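Side-chain contact in MoaD/ThiS family protein (Mycobacterium tuberculosis, PDB 6JBZ), which probably acts as a small ubiquitin-like sulfur carrier in molybdenum cofactor biosynthesis, as other members of the MoaD family do: residues Ala76-Ala79 with Gly80-Ile83. Numbering follows the deposited sequence.
Sequences ALSA and GDTI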
ATOM      1  N   ALA B  76      -4.435  -2.060  45.968  1.00 42.73           N
ATOM      2  CA  ALA B  76      -4.717  -3.273  46.728  1.00 42.70           C
ATOM      3  C   ALA B  76      -5.659  -4.195  45.986  1.00 39.59           C
ATOM      4  O   ALA B  76      -6.510  -3.741  45.239  1.00 46.78           O
ATOM      5  CB  ALA B  76      -5.306  -2.923  48.082  1.00 31.88           C
ATOM      6  N   LEU B  77      -5.516  -5.495  46.218  1.00 40.18           N
ATOM      7  CA  LEU B  77      -6.374  -6.489  45.593  1.00 39.42           C
ATOM      8  C   LEU B  77      -7.550  -6.851  46.492  1.00 41.49           C
ATOM      9  O   LEU B  77      -7.499  -6.659  47.710  1.00 44.32           O
ATOM     10  CB  LEU B  77      -5.575  -7.750  45.261  1.00 37.88           C
ATOM     11  CG  LEU B  77      -4.358  -7.610  44.350  1.00 37.15           C
ATOM     12  CD1 LEU B  77      -3.573  -8.892  44.374  1.00 34.72           C
ATOM     13  CD2 LEU B  77      -4.805  -7.297  42.951  1.00 40.75           C
ATOM     14  N   SER B  78      -8.601  -7.394  45.889  1.00 40.13           N
ATOM     15  CA  SER B  78      -9.732  -7.927  46.639  1.00 38.81           C
ATOM     16  C   SER B  78      -9.906  -9.390  46.300  1.00 40.33           C
ATOM     17  O   SER B  78      -9.513  -9.827  45.222  1.00 44.19           O
ATOM     18  CB  SER B  78     -11.018  -7.175  46.315  1.00 36.12           C
ATOM     19  OG  SER B  78     -10.743  -5.817  46.044  1.00 46.24           O
ATOM     20  N   ALA B  79     -10.504 -10.140  47.212  1.00 37.72           N
ATOM     21  CA  ALA B  79     -10.826 -11.525  46.951  1.00 35.91           C
ATOM     22  C   ALA B  79     -11.632 -11.647  45.659  1.00 41.87           C
ATOM     23  O   ALA B  79     -12.519 -10.833  45.391  1.00 41.03           O
ATOM     24  CB  ALA B  79     -11.588 -12.115  48.114  1.00 29.80           C
ATOM     25  N   GLY B  80     -11.289 -12.650  44.851  1.00 38.41           N
ATOM     26  CA  GLY B  80     -11.996 -12.927  43.621  1.00 33.06           C
ATOM     27  C   GLY B  80     -11.450 -12.172  42.427  1.00 39.03           C
ATOM     28  O   GLY B  80     -11.826 -12.459  41.290  1.00 44.09           O
ATOM     29  N   ASP B  81     -10.576 -11.199  42.671  1.00 35.90           N
ATOM     30  CA  ASP B  81      -9.943 -10.455  41.576  1.00 39.65           C
ATOM     31  C   ASP B  81      -9.291 -11.374  40.543  1.00 40.64           C
ATOM     32  O   ASP B  81      -8.837 -12.480  40.866  1.00 36.38           O
ATOM     33  CB  ASP B  81      -8.887  -9.498  42.112  1.00 36.89           C
ATOM     34  CG  ASP B  81      -9.460  -8.170  42.531  1.00 41.44           C
ATOM     35  OD1 ASP B  81     -10.697  -8.022  42.517  1.00 46.22           O
ATOM     36  OD2 ASP B  81      -8.668  -7.271  42.874  1.00 42.12           O
ATOM     37  N   THR B  82      -9.258 -10.911  39.300  1.00 38.29           N
ATOM     38  CA  THR B  82      -8.519 -11.606  38.259  1.00 35.11           C
ATOM     39  C   THR B  82      -7.463 -10.687  37.694  1.00 37.40           C
ATOM     40  O   THR B  82      -7.753  -9.555  37.295  1.00 39.16           O
ATOM     41  CB  THR B  82      -9.417 -12.090  37.133  1.00 35.94           C
ATOM     42  OG1 THR B  82     -10.431 -12.936  37.679  1.00 37.98           O
ATOM     43  CG2 THR B  82      -8.596 -12.867  36.105  1.00 31.89           C
ATOM     44  N   ILE B  83      -6.231 -11.177  37.673  1.00 34.04           N
ATOM     45  CA  ILE B  83      -5.117 -10.394  37.177  1.00 31.63           C
ATOM     46  C   ILE B  83      -4.595 -10.997  35.877  1.00 35.21           C
ATOM     47  O   ILE B  83      -4.026 -12.089  35.874  1.00 36.20           O
ATOM     48  CB  ILE B  83      -3.993 -10.321  38.217  1.00 30.68           C
ATOM     49  CG1 ILE B  83      -4.559  -9.850  39.547  1.00 35.75           C
ATOM     50  CG2 ILE B  83      -2.906  -9.378  37.768  1.00 29.45           C
ATOM     51  CD1 ILE B  83      -5.107  -8.440  39.477  1.00 36.87           C
TER
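Ser-78 and Asp-81 grip each other twice across a type II beta turn that leads into strand 82-86. The first bond closes the turn: Asp-81 N gives its hydrogen to Ser-78 O at 3.1 Å. The second runs the other way and uses the side chain, Ser-78 N donating to Asp-81 OD2 at 3.0 Å in a nearly straight line, 173° at the hydrogen. That donor sits above the carboxylate, 73° out of its plane. With chi1 at -86°, CG of Asp-81 lies beside its own backbone N and anti to the carbonyl carbon, which swings the carboxylate back across the mouth of the turn to Ser-78. OD2 has a second partner in Arg-65 of strand 62-65, whose NE forms a salt bridge with it, so a single oxygen takes both a main-chain N-H and a charged group. At the far corner, Gly-80 takes the positive phi of the third position of a type II turn, where glycine is commonly found.

Next to the polar pair lies an apolar contact. Leu-77 CD2 meets Ile-83 CD1 at 3.7 Å, the two side chains slanting past one another, and CD2 also lies 3.9 Å from Asp-81 OD2. Both Leu-77 and Ile-83 pack on Leu-43 of helix 40-50, so the residues flanking the turn are joined to the core of the ubiquitin-like fold.

Burial beside apolar carbon would tend to disfavour the charge on Asp-81; the Ser-78 N-H and Arg-65 probably offset that and keep it an anion, coupling the shape of this turn to the neighbouring strand through one oxygen.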